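PDB 6A0W: lipase from Rhizopus chinensis, which probably hydrolyses the ester bonds of triacylglycerols as a class 3 lipase of the alpha/beta-hydrolase fold, with substrate affinity regulated by an N-terminal polypeptide segment. Local coordinates for residues G7-P20 with N273-L285. Sequence-based numbering, arbitrary orientation.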
loop_
_atom_site.group_PDB
_atom_site.type_symbol
_atom_site.label_atom_id
_atom_site.label_comp_id
_atom_site.label_asym_id
_atom_site.label_seq_id
_atom_site.Cartn_x
_atom_site.Cartn_y
_atom_site.Cartn_z
ATOM N N GLY A 7 8.215 15.347 -13.663
ATOM C CA GLY A 7 7.798 16.742 -13.501
ATOM C C GLY A 7 7.466 17.163 -12.076
ATOM O O GLY A 7 7.081 18.300 -11.856
ATOM N N MET A 8 7.649 16.263 -11.112
ATOM C CA MET A 8 7.255 16.503 -9.732
ATOM C C MET A 8 8.486 16.668 -8.866
ATOM O O MET A 8 9.430 15.876 -8.944
ATOM C CB MET A 8 6.482 15.306 -9.204
ATOM C CG MET A 8 5.782 14.481 -10.260
ATOM S SD MET A 8 4.086 14.269 -9.751
ATOM C CE MET A 8 3.171 14.355 -11.294
ATOM N N THR A 9 8.413 17.575 -7.908
ATOM C CA THR A 9 9.521 17.755 -6.991
ATOM C C THR A 9 9.726 16.593 -6.012
ATOM O O THR A 9 8.763 16.089 -5.424
ATOM C CB THR A 9 9.351 19.075 -6.211
ATOM O OG1 THR A 9 8.045 19.136 -5.595
ATOM C CG2 THR A 9 9.535 20.247 -7.178
ATOM N N LEU A 10 10.992 16.354 -5.664
ATOM C CA LEU A 10 11.378 15.454 -4.586
ATOM C C LEU A 10 11.492 16.202 -3.278
ATOM O O LEU A 10 11.392 15.612 -2.192
ATOM C CB LEU A 10 12.734 14.811 -4.881
ATOM C CG LEU A 10 12.848 13.741 -5.958
ATOM C CD1 LEU A 10 12.153 12.483 -5.482
ATOM C CD2 LEU A 10 12.275 14.223 -7.277
ATOM N N ASP A 11 11.971 17.431 -3.379
ATOM C CA ASP A 11 12.028 18.326 -2.246
ATOM C C ASP A 11 11.023 19.435 -2.496
ATOM O O ASP A 11 10.879 19.900 -3.619
ATOM C CB ASP A 11 13.418 18.936 -2.085
ATOM C CG ASP A 11 14.492 17.886 -1.877
ATOM O OD1 ASP A 11 14.379 17.105 -0.907
ATOM O OD2 ASP A 11 15.407 17.813 -2.731
ATOM N N LEU A 12 10.328 19.841 -1.439
ATOM C CA LEU A 12 9.302 20.845 -1.582
ATOM C C LEU A 12 9.958 22.224 -1.682
ATOM O O LEU A 12 10.692 22.604 -0.769
ATOM C CB LEU A 12 8.403 20.775 -0.357
ATOM C CG LEU A 12 7.069 21.484 -0.542
ATOM C CD1 LEU A 12 6.318 20.803 -1.679
ATOM C CD2 LEU A 12 6.280 21.502 0.766
ATOM N N PRO A 13 9.599 23.024 -2.712
ATOM C CA PRO A 13 9.978 24.447 -2.685
ATOM C C PRO A 13 9.665 25.153 -1.362
ATOM O O PRO A 13 9.022 24.591 -0.471
ATOM C CB PRO A 13 9.163 25.063 -3.837
ATOM C CG PRO A 13 8.896 23.940 -4.785
ATOM C CD PRO A 13 8.872 22.673 -3.951
ATOM N N GLU A 14 10.143 26.382 -1.224
ATOM C CA GLU A 14 9.542 27.316 -0.274
ATOM C C GLU A 14 8.386 27.996 -1.019
ATOM O O GLU A 14 8.336 27.955 -2.260
ATOM C CB GLU A 14 10.569 28.342 0.234
ATOM C CG GLU A 14 12.027 27.897 0.181
ATOM C CD GLU A 14 12.705 28.266 -1.134
ATOM O OE1 GLU A 14 13.470 29.257 -1.163
ATOM O OE2 GLU A 14 12.440 27.589 -2.155
ATOM N N ASN A 15 7.420 28.530 -0.271
ATOM C CA ASN A 15 6.166 29.062 -0.853
ATOM C C ASN A 15 5.544 28.152 -1.928
ATOM O O ASN A 15 5.260 28.613 -3.039
ATOM C CB ASN A 15 6.356 30.463 -1.474
ATOM C CG ASN A 15 7.494 31.250 -0.851
ATOM O OD1 ASN A 15 7.620 31.328 0.369
ATOM N ND2 ASN A 15 8.296 31.893 -1.697
ATOM N N PRO A 16 5.335 26.857 -1.612
ATOM C CA PRO A 16 4.345 26.179 -2.444
ATOM C C PRO A 16 2.979 26.792 -2.137
ATOM O O PRO A 16 2.724 27.068 -0.954
ATOM C CB PRO A 16 4.374 24.752 -1.898
ATOM C CG PRO A 16 4.746 24.891 -0.457
ATOM C CD PRO A 16 5.535 26.163 -0.320
ATOM N N PRO A 17 2.088 26.883 -3.147
ATOM C CA PRO A 17 0.690 27.162 -2.800
ATOM C C PRO A 17 0.242 26.271 -1.641
ATOM O O PRO A 17 0.464 25.057 -1.679
ATOM C CB PRO A 17 -0.105 26.824 -4.083
ATOM C CG PRO A 17 0.888 26.531 -5.149
ATOM C CD PRO A 17 2.215 26.262 -4.482
ATOM N N PRO A 18 -0.320 26.879 -0.581
ATOM C CA PRO A 18 -0.953 26.078 0.452
ATOM C C PRO A 18 -1.827 25.005 -0.179
ATOM O O PRO A 18 -2.312 25.172 -1.299
ATOM C CB PRO A 18 -1.823 27.096 1.182
ATOM C CG PRO A 18 -1.143 28.404 0.970
ATOM C CD PRO A 18 -0.633 28.314 -0.434
ATOM N N ILE A 19 -2.061 23.920 0.536
ATOM C CA ILE A 19 -2.985 22.900 0.007
ATOM C C ILE A 19 -4.400 23.456 -0.064
ATOM O O ILE A 19 -4.924 23.855 0.958
ATOM C CB ILE A 19 -3.001 21.657 0.912
ATOM C CG1 ILE A 19 -1.625 20.966 0.889
ATOM C CG2 ILE A 19 -4.051 20.668 0.451
ATOM C CD1 ILE A 19 -1.504 19.858 1.926
ATOM N N PRO A 20 -5.054 23.400 -1.240
ATOM C CA PRO A 20 -6.330 24.098 -1.437
ATOM C C PRO A 20 -7.479 23.404 -0.758
ATOM O O PRO A 20 -7.371 22.227 -0.446
ATOM C CB PRO A 20 -6.533 24.075 -2.956
ATOM C CG PRO A 20 -5.168 23.813 -3.517
ATOM C CD PRO A 20 -4.541 22.882 -2.517
ATOM N N ASN A 273 -4.047 14.446 -6.171
ATOM C CA ASN A 273 -3.633 14.915 -7.495
ATOM C C ASN A 273 -3.789 16.426 -7.636
ATOM O O ASN A 273 -3.163 17.019 -8.511
ATOM C CB ASN A 273 -4.408 14.223 -8.617
ATOM C CG ASN A 273 -4.021 12.768 -8.755
ATOM O OD1 ASN A 273 -2.894 12.398 -8.437
ATOM N ND2 ASN A 273 -4.939 11.944 -9.236
ATOM N N SER A 274 -4.565 17.030 -6.745
ATOM C CA SER A 274 -4.741 18.499 -6.712
ATOM C C SER A 274 -3.502 19.256 -6.243
ATOM O O SER A 274 -3.454 20.440 -6.478
ATOM C CB SER A 274 -5.947 18.904 -5.828
ATOM O OG SER A 274 -5.698 18.735 -4.453
ATOM N N ILE A 275 -2.522 18.617 -5.588
ATOM C CA ILE A 275 -1.283 19.315 -5.212
ATOM C C ILE A 275 -0.080 19.127 -6.181
ATOM O O ILE A 275 0.977 19.734 -6.009
ATOM C CB ILE A 275 -0.855 19.059 -3.745
ATOM C CG1 ILE A 275 -0.625 17.567 -3.424
ATOM C CG2 ILE A 275 -1.886 19.628 -2.782
ATOM C CD1 ILE A 275 0.666 17.015 -3.971
ATOM N N VAL A 276 -0.266 18.364 -7.242
ATOM C CA VAL A 276 0.772 18.113 -8.225
ATOM C C VAL A 276 1.050 19.422 -8.965
ATOM O O VAL A 276 0.108 20.098 -9.274
ATOM C CB VAL A 276 0.264 17.029 -9.186
ATOM C CG1 VAL A 276 1.018 16.993 -10.503
ATOM C CG2 VAL A 276 0.326 15.659 -8.519
ATOM N N PRO A 277 2.300 19.850 -9.147
ATOM C CA PRO A 277 3.514 19.006 -9.045
ATOM C C PRO A 277 4.365 19.335 -7.830
ATOM O O PRO A 277 5.550 18.987 -7.742
ATOM C CB PRO A 277 4.272 19.348 -10.334
ATOM C CG PRO A 277 3.909 20.794 -10.581
ATOM C CD PRO A 277 2.445 20.906 -10.171
ATOM N N PHE A 278 3.736 19.949 -6.849
ATOM C CA PHE A 278 4.427 20.345 -5.649
ATOM C C PHE A 278 4.358 19.208 -4.652
ATOM O O PHE A 278 3.623 19.267 -3.663
ATOM C CB PHE A 278 3.812 21.640 -5.082
ATOM C CG PHE A 278 3.844 22.793 -6.048
ATOM C CD1 PHE A 278 5.032 23.458 -6.305
ATOM C CD2 PHE A 278 2.709 23.184 -6.726
ATOM C CE1 PHE A 278 5.082 24.514 -7.186
ATOM C CE2 PHE A 278 2.757 24.226 -7.627
ATOM C CZ PHE A 278 3.941 24.895 -7.853
ATOM N N THR A 279 5.203 18.205 -4.882
ATOM C CA THR A 279 5.231 16.977 -4.087
ATOM C C THR A 279 6.531 16.885 -3.299
ATOM O O THR A 279 7.369 17.778 -3.374
ATOM C CB THR A 279 5.146 15.763 -5.034
ATOM O OG1 THR A 279 6.101 15.934 -6.088
ATOM C CG2 THR A 279 3.750 15.673 -5.656
ATOM N N SER A 280 6.685 15.834 -2.497
ATOM C CA SER A 280 7.917 15.647 -1.745
ATOM C C SER A 280 8.093 14.176 -1.384
ATOM O O SER A 280 7.121 13.477 -1.120
ATOM C CB SER A 280 7.907 16.486 -0.479
ATOM O OG SER A 280 7.273 15.845 0.608
ATOM N N ILE A 281 9.340 13.751 -1.240
ATOM C CA ILE A 281 9.632 12.415 -0.720
ATOM C C ILE A 281 9.504 12.464 0.785
ATOM O O ILE A 281 9.118 11.481 1.430
ATOM C CB ILE A 281 11.021 11.888 -1.217
ATOM C CG1 ILE A 281 11.222 10.441 -0.816
ATOM C CG2 ILE A 281 12.160 12.708 -0.666
ATOM C CD1 ILE A 281 10.513 9.530 -1.797
ATOM N N ALA A 282 9.728 13.628 1.373
ATOM C CA ALA A 282 9.664 13.709 2.843
ATOM C C ALA A 282 8.254 13.316 3.301
ATOM O O ALA A 282 8.087 12.700 4.342
ATOM C CB ALA A 282 9.984 15.136 3.335
ATOM N N ASP A 283 7.225 13.746 2.569
ATOM C CA ASP A 283 5.856 13.419 2.971
ATOM C C ASP A 283 5.533 11.913 2.890
ATOM O O ASP A 283 4.524 11.497 3.453
ATOM C CB ASP A 283 4.832 14.266 2.186
ATOM C CG ASP A 283 4.579 15.637 2.845
ATOM O OD1 ASP A 283 5.013 15.832 3.988
ATOM O OD2 ASP A 283 3.821 16.443 2.307
ATOM N N HIS A 284 6.381 11.113 2.220
ATOM C CA HIS A 284 6.182 9.647 2.110
ATOM C C HIS A 284 6.416 8.936 3.427
ATOM O O HIS A 284 5.951 7.792 3.626
ATOM C CB HIS A 284 7.135 9.104 1.050
ATOM C CG HIS A 284 6.943 7.663 0.688
ATOM N ND1 HIS A 284 5.765 7.175 0.165
ATOM C CD2 HIS A 284 7.853 6.660 0.541
ATOM C CE1 HIS A 284 5.961 5.948 -0.298
ATOM N NE2 HIS A 284 7.217 5.601 -0.065
ATOM N N LEU A 285 7.099 9.626 4.355
ATOM C CA LEU A 285 7.735 8.975 5.503
ATOM C C LEU A 285 6.944 8.941 6.785
ATOM O O LEU A 285 7.352 8.263 7.738
ATOM C CB LEU A 285 9.130 9.561 5.762
ATOM C CG LEU A 285 10.092 9.593 4.561
ATOM C CD1 LEU A 285 11.472 10.096 5.000
ATOM C CD2 LEU A 285 10.218 8.227 3.873
HETATM O O HOH W 1 11.528 15.768 0.417
#
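The N-terminal segment of this lipase lies along the loop before the probable catalytic histidine, with Thr-9 and Thr-279 at the centre of the contact. The two threonines are joined by two reciprocal bonds. Thr-9 OG1 donates to Thr-279 O at 2.7 Å, and Thr-279 OG1 donates to Thr-9 O, also at 2.7 Å. Each hydroxyl is tilted from the plane of the carbonyl it meets. Chi1 of 53° and 49° places each OG1 between its own backbone N and carbonyl carbon, within reach of the other threonine's carbonyl. Two backbone bonds flank the pair: Thr-9 N to Pro-277 O at 3.2 Å, and Ile-281 N to Leu-10 O at 2.9 Å. Leu-10 O also accepts from a water, which in turn accepts from Ala-282 N.

Farther along, the contact is mainly apolar. Pro-17 CD lies over one face of the Phe-278 ring, 3.9 Å from its centroid, in a CH-pi contact. Pro-13 CG meets the ring edge at Phe-278 CD1. Ile-19 lays CG1 and CG2 against Ile-275 CG2. At the other end the bent chain of Met-8 brings CE against Val-276 CG1, a tight 3.5 Å.

Asp-11 OD1 forms a salt bridge with Arg-114 of helix 113-118. Ser-280 OG accepts from Asp-283 N, an ST motif just before His-284, which probably forms a triad with Ser-172 and Asp-231. Paired hydroxyl-carbonyl bonds, backbone bonds and a CH-pi contact thus tie the segment to the histidine loop, which may be one way it affects substrate binding.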